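Local coordinates for protein translation elongation factor 1A (Methanosarcina mazei, PDB 3WND) that probably acts as a translation elongation factor of the SelB/EF-Tu type, and in its GTP-bound form binds cysteinyl-tRNA(Cys), at residues A[152-157]-A[168-173]; A[190-195]-A[214-219]; A[226-231]-A[272-277]; A[298-303]-A[313-318]; A[317-322]-A[333-338]. All coordinates share one frame; numbering follows the deposited sequence.

Interaction 1 (A[152-157]-A[168-173]); sequences ISLNTN and DELKAR
Ile152 sends its side chain against the flank of the helix that carries Glu169, Leu170 and Arg173, and each of its branches finds a different neighbour. From CB, the CG2 methyl goes to the carboxylate end of Glu169, 4.0 Å from its CD, while CG1 passes Glu169 OE2 at 3.9 Å. Because CG1 lies beside the backbone N (chi1 -64°) and the chain then runs straight on, CD1 is carried to the helix surface. There it rests 3.8 Å from Leu170 CA and 3.9 Å from Arg173 CB, between residues three apart on the helix. A beta-branched isoleucine suits this place, since one branch can reach the helix as the other meets Glu169.

The whole length of the exposed, extended Glu169 side chain, carboxylate included, lies along Ile152. Arg173 offers its CB to the contact; bent at chi2 (55°), the chain leads the guanidinium away to a salt bridge with Glu176. Further along, Leu154 CD2 meets Leu170 CD2 at 3.8 Å, two leucine methyls closing the buried side, where Leu37 also touches Leu170.

Beyond this packing the chain turns sharply. Asn155 OD1 accepts a hydrogen bond from Asn157 N at 3.0 Å, an Asx turn, and Asn157 ND2 in turn holds Asp123. Thr156 within the turn and Asp123 both belong to the GDP-binding site, unoccupied in this model. The contact packs the last parallel strand of the G-domain sheet against helix 167-187, beside the guanine-nucleotide-binding loop of a P-loop GTPase.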
# COMPACT_ATOMS: atom_id res chain seq x y z
N ILE A 152 -6.16 5.83 -18.80
CA ILE A 152 -5.83 5.02 -19.96
C ILE A 152 -6.95 4.03 -20.19
O ILE A 152 -7.22 3.18 -19.31
CB ILE A 152 -4.48 4.23 -19.70
CG1 ILE A 152 -3.36 5.33 -19.57
CG2 ILE A 152 -4.17 3.35 -20.96
CD1 ILE A 152 -2.04 4.76 -19.18
N SER A 153 -7.58 4.09 -21.36
CA SER A 153 -8.67 3.14 -21.66
C SER A 153 -8.03 1.81 -22.15
O SER A 153 -7.15 1.85 -23.05
CB SER A 153 -9.45 3.75 -22.83
OG SER A 153 -10.46 2.84 -23.23
N LEU A 154 -8.48 0.69 -21.64
CA LEU A 154 -7.84 -0.60 -22.00
C LEU A 154 -8.79 -1.76 -21.80
O LEU A 154 -9.84 -1.62 -21.17
CB LEU A 154 -6.55 -0.81 -21.11
CG LEU A 154 -6.74 -0.92 -19.57
CD1 LEU A 154 -7.15 -2.32 -19.16
CD2 LEU A 154 -5.39 -0.56 -18.88
N ASN A 155 -8.43 -2.95 -22.33
CA ASN A 155 -9.13 -4.15 -21.93
C ASN A 155 -8.05 -5.27 -21.94
O ASN A 155 -6.94 -5.07 -22.44
CB ASN A 155 -10.30 -4.49 -22.96
CG ASN A 155 -9.78 -4.82 -24.37
OD1 ASN A 155 -9.13 -5.88 -24.57
ND2 ASN A 155 -10.05 -3.94 -25.37
N THR A 156 -8.42 -6.36 -21.34
CA THR A 156 -7.60 -7.56 -21.30
C THR A 156 -8.40 -8.72 -21.93
O THR A 156 -8.39 -9.88 -21.42
CB THR A 156 -7.10 -7.89 -19.90
OG1 THR A 156 -8.24 -7.98 -19.06
CG2 THR A 156 -6.08 -6.81 -19.42
N ASN A 157 -9.08 -8.41 -23.05
CA ASN A 157 -9.90 -9.40 -23.78
C ASN A 157 -9.33 -9.75 -25.12
O ASN A 157 -9.38 -8.95 -26.02
CB ASN A 157 -11.28 -8.82 -23.91
CG ASN A 157 -12.25 -9.77 -24.60
OD1 ASN A 157 -11.89 -10.88 -25.00
ND2 ASN A 157 -13.44 -9.29 -24.82
N ASP A 168 -0.37 -1.94 -23.61
CA ASP A 168 0.99 -1.44 -23.87
C ASP A 168 1.19 -0.03 -23.30
O ASP A 168 2.22 0.25 -22.67
CB ASP A 168 1.29 -1.43 -25.39
CG ASP A 168 1.47 -2.79 -25.94
OD1 ASP A 168 1.65 -3.75 -25.15
OD2 ASP A 168 1.44 -2.87 -27.16
N GLU A 169 0.23 0.87 -23.56
CA GLU A 169 0.28 2.28 -23.04
C GLU A 169 0.31 2.26 -21.47
O GLU A 169 1.09 3.00 -20.85
CB GLU A 169 -0.94 3.08 -23.57
CG GLU A 169 -0.83 4.53 -23.11
CD GLU A 169 -1.99 5.42 -23.54
OE1 GLU A 169 -2.77 4.98 -24.42
OE2 GLU A 169 -2.10 6.56 -23.02
N LEU A 170 -0.54 1.45 -20.83
CA LEU A 170 -0.49 1.35 -19.37
C LEU A 170 0.96 0.95 -18.96
O LEU A 170 1.54 1.49 -17.99
CB LEU A 170 -1.45 0.28 -18.82
CG LEU A 170 -1.43 0.03 -17.26
CD1 LEU A 170 -1.89 1.21 -16.40
CD2 LEU A 170 -2.26 -1.20 -16.88
N LYS A 171 1.50 -0.08 -19.60
CA LYS A 171 2.77 -0.57 -19.15
C LYS A 171 3.83 0.50 -19.33
O LYS A 171 4.77 0.62 -18.50
CB LYS A 171 3.18 -1.81 -19.93
CG LYS A 171 2.39 -3.08 -19.50
CD LYS A 171 2.86 -4.21 -20.43
CE LYS A 171 2.15 -5.46 -20.22
NZ LYS A 171 2.94 -6.50 -20.98
N ALA A 172 3.75 1.25 -20.44
CA ALA A 172 4.73 2.28 -20.69
C ALA A 172 4.62 3.39 -19.67
O ALA A 172 5.64 3.86 -19.17
CB ALA A 172 4.45 2.86 -22.10
N ARG A 173 3.37 3.77 -19.31
CA ARG A 173 3.21 4.77 -18.22
C ARG A 173 3.72 4.23 -16.85
O ARG A 173 4.30 4.96 -16.06
CB ARG A 173 1.72 5.20 -18.15
CG ARG A 173 1.46 6.22 -17.06
CD ARG A 173 2.37 7.42 -17.22
NE ARG A 173 2.13 8.43 -16.21
CZ ARG A 173 2.97 9.45 -16.04
NH1 ARG A 173 4.05 9.51 -16.84
NH2 ARG A 173 2.74 10.37 -15.09

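Interaction 2 (A[190-195]-A[214-219]); sequences SLPARI and VKQGIS
The carboxamide of Gln216 and the guanidinium of Arg194 are turned 72° apart, and what joins them is a water at the guanidinium edge, in its plane. This water accepts from Arg194 NH1 and donates to Gln216 OE1. At the amide's other end, Gln216 NE2 gives a nearly straight bond to Pro192 O, 2.9 Å long, which lies in both the amide and the carbonyl plane. The side chains of Leu191 and Gln216 cross at about a right angle, Leu191 CB 3.5 Å from Gln216 NE2, and the methylene CD of Arg194 packs 3.5 Å from Gln216 CD. With CG between the backbone N and carbonyl carbon (chi1 64°), the extended glutamine reaches back over the neighbouring chain.

Beneath these groups the strands pair antiparallel through a classic beta bulge, with Lys215 and Gln216 both facing Arg194. Arg194 N donates to Gln216 O, and Lys215 N to Arg194 O at 2.8 Å. Gly217 follows with positive phi, its CA only 3.0 Å from Leu191 O, a spot with no room for a side chain. A second water links Leu191 O to Ile218 N. On the other face, Ile195 CG1 meets Val214 CG2 at 4.0 Å.

Arg194 is also salt-bridged to Glu277 and Asp350, so its positive charge is probably stabilised by the two carboxylates. Glutamine, whose amide both donates and accepts, suits the open end of the hairpin, serving the Pro192 carbonyl with NE2 and the water with OE1.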
# COMPACT_ATOMS: atom_id res chain seq x y z
N SER A 190 20.07 6.54 2.22
CA SER A 190 21.00 7.02 3.30
C SER A 190 20.36 6.93 4.70
O SER A 190 21.07 7.16 5.69
CB SER A 190 21.43 8.44 3.01
OG SER A 190 20.32 9.24 2.74
N LEU A 191 19.05 6.62 4.78
CA LEU A 191 18.37 6.53 6.08
C LEU A 191 18.62 5.16 6.74
O LEU A 191 19.06 4.20 6.05
CB LEU A 191 16.87 6.69 5.91
CG LEU A 191 16.39 8.06 5.39
CD1 LEU A 191 14.92 8.12 5.16
CD2 LEU A 191 16.75 9.21 6.37
N PRO A 192 18.39 5.06 8.05
CA PRO A 192 18.42 3.71 8.67
C PRO A 192 17.42 2.77 8.04
O PRO A 192 16.32 3.21 7.69
CB PRO A 192 18.08 4.00 10.12
CG PRO A 192 18.54 5.44 10.36
CD PRO A 192 18.24 6.17 9.02
N ALA A 193 17.83 1.52 7.79
CA ALA A 193 16.93 0.58 7.17
C ALA A 193 15.66 0.28 7.96
O ALA A 193 15.68 0.08 9.20
CB ALA A 193 17.63 -0.76 6.91
N ARG A 194 14.53 0.21 7.22
CA ARG A 194 13.31 -0.36 7.79
C ARG A 194 12.71 -1.26 6.75
O ARG A 194 12.67 -0.85 5.55
CB ARG A 194 12.25 0.75 8.11
CG ARG A 194 12.79 1.83 9.00
CD ARG A 194 11.71 2.92 9.24
NE ARG A 194 10.61 2.47 10.08
CZ ARG A 194 9.32 2.87 9.92
NH1 ARG A 194 8.89 3.54 8.80
NH2 ARG A 194 8.39 2.50 10.81
N ILE A 195 12.22 -2.42 7.19
CA ILE A 195 11.56 -3.37 6.28
C ILE A 195 10.19 -3.66 6.88
O ILE A 195 10.07 -4.02 8.07
CB ILE A 195 12.40 -4.68 6.14
CG1 ILE A 195 13.84 -4.32 5.60
CG2 ILE A 195 11.66 -5.67 5.15
CD1 ILE A 195 14.88 -4.41 6.77
N VAL A 214 11.54 -3.15 1.53
CA VAL A 214 12.40 -2.18 2.26
C VAL A 214 11.79 -0.76 2.02
O VAL A 214 11.66 -0.32 0.87
CB VAL A 214 13.81 -2.20 1.67
CG1 VAL A 214 14.75 -1.22 2.43
CG2 VAL A 214 14.40 -3.64 1.73
N LYS A 215 11.37 -0.14 3.14
CA LYS A 215 10.69 1.15 3.11
C LYS A 215 11.70 2.30 3.00
O LYS A 215 11.39 3.31 2.40
CB LYS A 215 9.79 1.32 4.30
CG LYS A 215 8.63 0.31 4.40
CD LYS A 215 7.56 0.44 3.26
CE LYS A 215 6.79 1.78 3.26
NZ LYS A 215 5.59 1.91 2.32
N GLN A 216 12.86 2.13 3.61
CA GLN A 216 13.92 3.13 3.58
C GLN A 216 15.25 2.42 3.90
O GLN A 216 15.23 1.30 4.50
CB GLN A 216 13.63 4.32 4.54
CG GLN A 216 13.59 3.86 5.98
CD GLN A 216 13.35 5.01 6.94
OE1 GLN A 216 12.34 5.69 6.84
NE2 GLN A 216 14.31 5.23 7.86
N GLY A 217 16.35 3.10 3.58
CA GLY A 217 17.67 2.61 3.86
C GLY A 217 18.06 1.51 2.87
O GLY A 217 17.44 1.31 1.82
N ILE A 218 19.12 0.81 3.24
CA ILE A 218 19.57 -0.36 2.47
C ILE A 218 19.74 -1.48 3.49
O ILE A 218 20.56 -1.37 4.40
CB ILE A 218 20.91 -0.14 1.73
CG1 ILE A 218 20.80 1.07 0.81
CG2 ILE A 218 21.30 -1.42 0.94
CD1 ILE A 218 22.04 1.38 -0.02
N SER A 219 18.95 -2.57 3.33
CA SER A 219 19.09 -3.70 4.26
C SER A 219 20.22 -4.59 3.72
O SER A 219 20.37 -4.75 2.52
CB SER A 219 17.75 -4.48 4.32
OG SER A 219 17.86 -5.60 5.12
O HOH W 1 20.37 1.87 5.57
O HOH W 2 10.13 4.17 6.35

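Interaction 3 (A[226-231]-A[272-277]); sequences KIFPLD and IISDKE
Ile272 O takes two groups of the facing strand: Phe228 N donates to it at 2.8 Å, in the carbonyl plane, and the CA-H of Ile227 approaches it, with Ile227 CA 3.3 Å away. Ile272 N returns a bond to Phe228 O, which makes Phe228 and Ile272 a hydrogen-bonded pair. Across the ring of Phe228 lies the stem of Glu277. Glu277 CB sits over one face, 4.0 Å from the centroid and 24° off the normal, a CH-pi contact; chi1 of -63° sets Glu277 CG 3.5 Å from Phe228 CD1, and the bend beyond it turns the carboxylate away toward Ser274. At the ring's edge, in its plane, Ser274 O sits 3.3 Å from Phe228 CE1.

Strands 224-228 and 272-274 pair antiparallel here in the beta-barrel domain that follows the G domain. Ile227 and Ile273 lie on the same face, with Ile234 against both, probably toward the barrel interior, where branched aliphatics fill well. On the opposite face, Phe228 and Ile272 reach Ala345 of the next domain. Ser274 OG donates to Glu277 OE2 at 2.6 Å, on the anti lone pair of that oxygen, the one turned away from OE1, while Ser347 holds OE1; with Arg194 also at hand, the buried carboxylate is probably kept ionised. Past the cis peptide before Pro229 the chain doubles back, and Lys226 NZ closes the turn with a salt bridge to Asp231 OD1 at 3.0 Å.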
# COMPACT_ATOMS: atom_id res chain seq x y z
N LYS A 226 16.71 -5.68 14.66
CA LYS A 226 15.60 -6.09 15.57
C LYS A 226 14.29 -6.26 14.82
O LYS A 226 14.18 -5.83 13.67
CB LYS A 226 15.36 -5.10 16.68
CG LYS A 226 16.53 -5.01 17.72
CD LYS A 226 16.09 -4.09 18.91
CE LYS A 226 17.12 -4.06 20.04
NZ LYS A 226 16.44 -3.51 21.25
N ILE A 227 13.32 -6.92 15.47
CA ILE A 227 11.99 -6.98 14.90
C ILE A 227 11.04 -6.41 15.94
O ILE A 227 11.15 -6.82 17.15
CB ILE A 227 11.64 -8.39 14.41
CG1 ILE A 227 10.28 -8.41 13.62
CG2 ILE A 227 11.70 -9.43 15.55
CD1 ILE A 227 10.16 -9.71 12.83
N PHE A 228 10.08 -5.63 15.46
CA PHE A 228 9.08 -4.96 16.32
C PHE A 228 7.71 -5.30 15.79
O PHE A 228 7.57 -5.50 14.58
CB PHE A 228 9.27 -3.42 16.23
CG PHE A 228 10.54 -2.98 16.84
CD1 PHE A 228 11.65 -2.84 16.07
CD2 PHE A 228 10.59 -2.69 18.20
CE1 PHE A 228 12.88 -2.47 16.62
CE2 PHE A 228 11.78 -2.34 18.78
CZ PHE A 228 12.93 -2.20 17.99
N PRO A 229 6.69 -5.33 16.67
CA PRO A 229 6.71 -4.84 18.06
C PRO A 229 7.25 -5.87 19.10
O PRO A 229 7.33 -5.54 20.29
CB PRO A 229 5.21 -4.59 18.35
CG PRO A 229 4.53 -5.66 17.49
CD PRO A 229 5.34 -5.68 16.22
N LEU A 230 7.75 -7.04 18.65
CA LEU A 230 8.40 -8.03 19.61
C LEU A 230 9.55 -7.42 20.39
O LEU A 230 9.73 -7.69 21.58
CB LEU A 230 8.94 -9.18 18.79
CG LEU A 230 7.95 -10.28 18.53
CD1 LEU A 230 8.78 -11.40 17.89
CD2 LEU A 230 7.35 -10.69 19.86
N ASP A 231 10.31 -6.53 19.75
CA ASP A 231 11.54 -5.96 20.28
C ASP A 231 12.55 -7.08 20.59
O ASP A 231 13.07 -7.24 21.69
CB ASP A 231 11.24 -5.08 21.48
CG ASP A 231 12.40 -4.12 21.83
OD1 ASP A 231 13.53 -4.23 21.29
OD2 ASP A 231 12.17 -3.25 22.69
N ILE A 272 7.87 -4.98 11.80
CA ILE A 272 8.88 -4.18 11.13
C ILE A 272 10.26 -4.66 11.56
O ILE A 272 10.52 -4.91 12.77
CB ILE A 272 8.76 -2.68 11.61
CG1 ILE A 272 7.37 -2.11 11.17
CG2 ILE A 272 9.86 -1.84 10.94
CD1 ILE A 272 7.09 -0.73 11.81
N ILE A 273 11.15 -4.76 10.60
CA ILE A 273 12.51 -5.04 10.92
C ILE A 273 13.24 -3.69 10.84
O ILE A 273 13.25 -2.99 9.76
CB ILE A 273 13.20 -6.02 9.91
CG1 ILE A 273 12.50 -7.42 10.05
CG2 ILE A 273 14.72 -6.08 10.14
CD1 ILE A 273 12.80 -8.37 8.91
N SER A 274 13.91 -3.31 11.92
CA SER A 274 14.63 -2.08 12.01
C SER A 274 15.35 -2.08 13.31
O SER A 274 15.07 -2.91 14.21
CB SER A 274 13.77 -0.82 11.85
OG SER A 274 13.21 -0.44 13.02
N ASP A 275 16.22 -1.09 13.48
CA ASP A 275 17.01 -1.04 14.78
C ASP A 275 16.18 -0.41 15.89
O ASP A 275 16.47 -0.60 17.06
CB ASP A 275 18.27 -0.24 14.55
CG ASP A 275 19.33 -1.01 13.81
OD1 ASP A 275 19.25 -2.25 13.72
OD2 ASP A 275 20.29 -0.38 13.39
N LYS A 276 15.17 0.40 15.55
CA LYS A 276 14.39 1.07 16.63
C LYS A 276 13.00 1.45 16.05
O LYS A 276 12.89 2.11 15.00
CB LYS A 276 15.13 2.37 17.04
CG LYS A 276 14.42 3.19 18.06
CD LYS A 276 14.07 2.37 19.34
CE LYS A 276 13.50 3.25 20.48
NZ LYS A 276 12.19 3.90 20.12
N GLU A 277 11.96 1.13 16.80
CA GLU A 277 10.61 1.60 16.50
C GLU A 277 9.91 1.96 17.74
O GLU A 277 10.26 1.42 18.81
CB GLU A 277 9.74 0.44 15.81
CG GLU A 277 10.33 0.01 14.45
CD GLU A 277 10.27 1.10 13.40
OE1 GLU A 277 9.33 1.93 13.47
OE2 GLU A 277 11.17 1.10 12.53

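Interaction 4 (A[298-303]-A[313-318]); sequences PASVLH and VRVEKI
Val315 overlaps the opposing chain with both methyls. Its CG2, set beside the backbone N, is met by Leu302 CD1 at 3.6 Å and by Ser300 OG at 3.7 Å, while CG1 approaches Pro298 CA at 4.0 Å. A compact valine fits between these partners, and the leucine comes over it at a slant. Leu302 CB also touches Val313 CG2 at 4.1 Å, so the two valines and the leucine form an apolar patch on the buried face. At the far end the Pro298 ring crosses Ile318 at about a right angle, its CD 3.7 Å from Ile318 CD1. On the outer face Arg314 runs extended to CD and then bends; its CG and CD lie over Ser300 O and Ala299 O, and its charged end stays near solvent.

Leu302 and Val313 exchange two nearly straight hydrogen bonds, 175° at Leu302 N and 174° at Val313 N. Further on, Val315 N donates to Ser300 O almost in line with its C=O bond, and Ala299 N donates to Val315 O at 2.7 Å. Ala299 has positive phi, which swings the chain as it enters the strand; Ser300 OG bonds back to Glu297 O.

The hairpin of strands 301-306 and 309-320 is flanked by strand 352-355 beside the first and strand 333-340 beside the second. Leu338 of the latter packs on Val315, and Glu316 and Lys317 make a classic bulge opposite Glu337.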
# COMPACT_ATOMS: atom_id res chain seq x y z
N PRO A 298 -16.18 11.30 21.39
CA PRO A 298 -15.50 10.50 22.45
C PRO A 298 -16.25 9.23 22.66
O PRO A 298 -17.49 9.18 22.44
CB PRO A 298 -15.52 11.39 23.74
CG PRO A 298 -16.06 12.69 23.31
CD PRO A 298 -16.57 12.64 21.85
N ALA A 299 -15.47 8.24 23.12
CA ALA A 299 -15.90 6.88 23.45
C ALA A 299 -16.39 6.07 22.28
O ALA A 299 -16.87 4.94 22.48
CB ALA A 299 -16.93 6.90 24.56
N SER A 300 -16.28 6.61 21.09
CA SER A 300 -16.65 5.84 19.89
C SER A 300 -15.49 4.99 19.34
O SER A 300 -14.28 5.16 19.74
CB SER A 300 -17.11 6.76 18.77
OG SER A 300 -15.96 7.42 18.20
N VAL A 301 -15.86 4.11 18.41
CA VAL A 301 -15.03 3.02 17.86
C VAL A 301 -14.50 3.35 16.47
O VAL A 301 -15.27 3.76 15.55
CB VAL A 301 -15.80 1.68 17.83
CG1 VAL A 301 -14.93 0.57 17.28
CG2 VAL A 301 -16.31 1.34 19.26
N LEU A 302 -13.20 3.20 16.29
CA LEU A 302 -12.62 3.44 14.93
C LEU A 302 -11.72 2.25 14.62
O LEU A 302 -11.52 1.38 15.51
CB LEU A 302 -11.88 4.78 14.81
CG LEU A 302 -12.73 6.04 14.90
CD1 LEU A 302 -11.83 7.25 15.11
CD2 LEU A 302 -13.70 6.25 13.73
N HIS A 303 -11.25 2.14 13.38
CA HIS A 303 -10.26 1.15 13.06
C HIS A 303 -9.04 1.90 12.64
O HIS A 303 -9.12 2.89 11.88
CB HIS A 303 -10.73 0.26 11.91
CG HIS A 303 -10.32 -1.15 12.08
ND1 HIS A 303 -10.87 -1.99 13.03
CD2 HIS A 303 -9.41 -1.92 11.32
CE1 HIS A 303 -10.25 -3.18 12.94
NE2 HIS A 303 -9.42 -3.17 11.85
N VAL A 313 -9.70 0.69 17.66
CA VAL A 313 -9.31 1.65 18.69
C VAL A 313 -10.53 2.37 19.24
O VAL A 313 -11.61 2.40 18.59
CB VAL A 313 -8.23 2.67 18.24
CG1 VAL A 313 -6.95 1.95 17.88
CG2 VAL A 313 -8.72 3.46 17.04
N ARG A 314 -10.38 2.95 20.44
CA ARG A 314 -11.43 3.80 21.02
C ARG A 314 -10.97 5.23 21.13
O ARG A 314 -9.79 5.47 21.42
CB ARG A 314 -11.87 3.25 22.40
CG ARG A 314 -12.95 4.08 23.03
CD ARG A 314 -13.42 3.42 24.32
NE ARG A 314 -14.52 2.48 24.02
CZ ARG A 314 -14.37 1.22 23.58
NH1 ARG A 314 -13.16 0.66 23.41
NH2 ARG A 314 -15.46 0.50 23.32
N VAL A 315 -11.86 6.20 20.84
CA VAL A 315 -11.47 7.61 20.93
C VAL A 315 -11.67 7.99 22.41
O VAL A 315 -12.78 7.92 22.91
CB VAL A 315 -12.42 8.49 20.13
CG1 VAL A 315 -12.07 9.95 20.42
CG2 VAL A 315 -12.32 8.18 18.60
N GLU A 316 -10.57 8.35 23.09
CA GLU A 316 -10.62 8.66 24.49
C GLU A 316 -10.85 10.16 24.74
O GLU A 316 -11.50 10.54 25.68
CB GLU A 316 -9.31 8.21 25.14
CG GLU A 316 -9.07 6.70 25.07
CD GLU A 316 -9.92 5.89 26.04
OE1 GLU A 316 -10.51 6.45 26.94
OE2 GLU A 316 -9.94 4.66 25.89
N LYS A 317 -10.27 11.01 23.85
CA LYS A 317 -10.32 12.43 24.01
C LYS A 317 -10.09 13.08 22.68
O LYS A 317 -9.32 12.57 21.84
CB LYS A 317 -9.26 12.95 25.07
CG LYS A 317 -9.57 14.42 25.52
CD LYS A 317 -8.43 15.14 26.28
CE LYS A 317 -8.25 14.60 27.68
NZ LYS A 317 -7.26 15.45 28.40
N ILE A 318 -10.83 14.17 22.46
CA ILE A 318 -10.70 14.97 21.27
C ILE A 318 -10.32 16.38 21.72
O ILE A 318 -10.98 16.97 22.57
CB ILE A 318 -12.06 15.06 20.46
CG1 ILE A 318 -12.59 13.65 20.23
CG2 ILE A 318 -11.81 15.85 19.17
CD1 ILE A 318 -13.92 13.55 19.48

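Interaction 5 (A[317-322]-A[333-338]); sequences KILVDG and TCVLEL
Leu336 takes chi1 -63°, with CG beside its backbone N; chi2 of -179° sends CD1 straight on and leaves CD2, the side branch, turned to Ile318 CG1 at 3.7 Å. The two side chains lie side by side and point the same way, as suits large aliphatics on a covered face. Cys334 CB adds to this row, touching Ile318 CG2 at 4.1 Å and Val320 CG2 nearby; a small cysteine fits between the two bulkier residues.

On the other face Lys317 CB lies 3.7 Å from Glu337 OE1, and with chi1 -165° the chain beyond runs alongside the glutamate, CD and CE also passing OE1. The charges do not meet directly, with Lys317 NZ 4.3 Å from Glu337 OE1; a water bridges them, accepting from the lysine and donating to the carboxylate. Leu319 CD1 lies near both Val335 CG1 and Glu337 OE2.

Leu319 and Val335 exchange in-plane bonds, Val335 N to Leu319 O at 2.7 Å. Glu337 N to Lys317 O is equally sound, whereas the return bond from Lys317 N to Glu337 O is weak at 3.4 Å, next to the bulge. This is an antiparallel strand pair of the C-terminal beta-barrel domain, with a buried apolar face (Ile318, Leu336) and a partly exposed one that mixes Leu319 and Val335 with Lys317 and Glu337.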
# COMPACT_ATOMS: atom_id res chain seq x y z
N LYS A 317 -10.27 11.01 23.85
CA LYS A 317 -10.32 12.43 24.01
C LYS A 317 -10.09 13.08 22.68
O LYS A 317 -9.32 12.57 21.84
CB LYS A 317 -9.26 12.95 25.07
CG LYS A 317 -9.57 14.42 25.52
CD LYS A 317 -8.43 15.14 26.28
CE LYS A 317 -8.25 14.60 27.68
NZ LYS A 317 -7.26 15.45 28.40
N ILE A 318 -10.83 14.17 22.46
CA ILE A 318 -10.70 14.97 21.27
C ILE A 318 -10.32 16.38 21.72
O ILE A 318 -10.98 16.97 22.57
CB ILE A 318 -12.06 15.06 20.46
CG1 ILE A 318 -12.59 13.65 20.23
CG2 ILE A 318 -11.81 15.85 19.17
CD1 ILE A 318 -13.92 13.55 19.48
N LEU A 319 -9.22 16.89 21.14
CA LEU A 319 -8.79 18.27 21.36
C LEU A 319 -8.72 19.07 20.09
O LEU A 319 -8.32 18.56 19.02
CB LEU A 319 -7.44 18.30 22.08
CG LEU A 319 -7.38 17.40 23.32
CD1 LEU A 319 -6.69 16.07 23.05
CD2 LEU A 319 -6.77 18.06 24.58
N VAL A 320 -9.13 20.33 20.21
CA VAL A 320 -8.91 21.33 19.18
C VAL A 320 -8.24 22.50 19.90
O VAL A 320 -8.78 22.99 20.92
CB VAL A 320 -10.22 21.75 18.55
CG1 VAL A 320 -9.95 22.64 17.38
CG2 VAL A 320 -10.91 20.55 17.97
N ASP A 321 -7.07 22.90 19.42
CA ASP A 321 -6.24 23.99 20.02
C ASP A 321 -5.90 23.73 21.48
O ASP A 321 -5.99 24.63 22.34
CB ASP A 321 -6.92 25.35 19.92
CG ASP A 321 -7.32 25.73 18.49
OD1 ASP A 321 -7.04 25.05 17.54
OD2 ASP A 321 -8.01 26.77 18.37
N GLY A 322 -5.52 22.48 21.74
CA GLY A 322 -5.30 21.98 23.07
C GLY A 322 -6.48 21.99 24.02
O GLY A 322 -6.33 21.58 25.18
N THR A 333 -9.69 19.63 11.68
CA THR A 333 -8.45 19.13 12.19
C THR A 333 -8.56 19.08 13.73
O THR A 333 -9.23 19.89 14.35
CB THR A 333 -7.22 19.96 11.74
OG1 THR A 333 -7.38 21.26 12.26
CG2 THR A 333 -7.09 20.09 10.23
N CYS A 334 -7.99 18.05 14.31
CA CYS A 334 -8.11 17.82 15.74
C CYS A 334 -6.94 16.95 16.19
O CYS A 334 -6.21 16.41 15.37
CB CYS A 334 -9.43 17.13 16.05
SG CYS A 334 -9.56 15.47 15.36
N VAL A 335 -6.80 16.85 17.51
CA VAL A 335 -6.00 15.83 18.11
C VAL A 335 -6.89 14.77 18.67
O VAL A 335 -7.89 15.05 19.41
CB VAL A 335 -5.00 16.39 19.18
CG1 VAL A 335 -4.29 15.24 19.90
CG2 VAL A 335 -4.02 17.36 18.48
N LEU A 336 -6.55 13.52 18.34
CA LEU A 336 -7.25 12.42 18.91
C LEU A 336 -6.35 11.61 19.86
O LEU A 336 -5.26 11.18 19.49
CB LEU A 336 -7.83 11.49 17.86
CG LEU A 336 -8.91 12.10 16.92
CD1 LEU A 336 -9.43 11.02 15.93
CD2 LEU A 336 -10.09 12.69 17.71
N GLU A 337 -6.81 11.42 21.11
CA GLU A 337 -6.13 10.49 21.99
C GLU A 337 -6.90 9.19 21.79
O GLU A 337 -8.09 9.13 22.03
CB GLU A 337 -6.15 11.07 23.45
CG GLU A 337 -4.79 11.73 23.72
CD GLU A 337 -4.80 12.74 24.85
OE1 GLU A 337 -5.62 12.54 25.72
OE2 GLU A 337 -4.01 13.74 24.86
N LEU A 338 -6.20 8.15 21.33
CA LEU A 338 -6.84 6.88 21.02
C LEU A 338 -6.29 5.73 21.92
O LEU A 338 -5.14 5.73 22.20
CB LEU A 338 -6.53 6.54 19.53
CG LEU A 338 -7.08 7.52 18.52
CD1 LEU A 338 -6.57 7.00 17.16
CD2 LEU A 338 -8.62 7.55 18.51
O HOH W 3 -5.33 13.45 28.11

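The five contacts run in order through the chain's domains. Interaction 1 belongs to the G domain and holds Thr156 of the GDP site; its centre is about 32 Å from that of interaction 2 and about 45 Å from that of interaction 5. Helix 167-187 leads into the loop and strand 194-203 that carry the first segment of interaction 2. Interactions 2 and 3 touch in one barrel: Ile195 N lies 2.8 Å from Ile273 O, a probable hydrogen bond, and Arg194 NE is salt-bridged to Glu277 OE2 at 2.9 Å. Interactions 4 and 5 share Lys317 and Ile318 on strand 309-320, their centres about 11 Å apart. Interactions 2 to 5 all lie away from the nucleotide site.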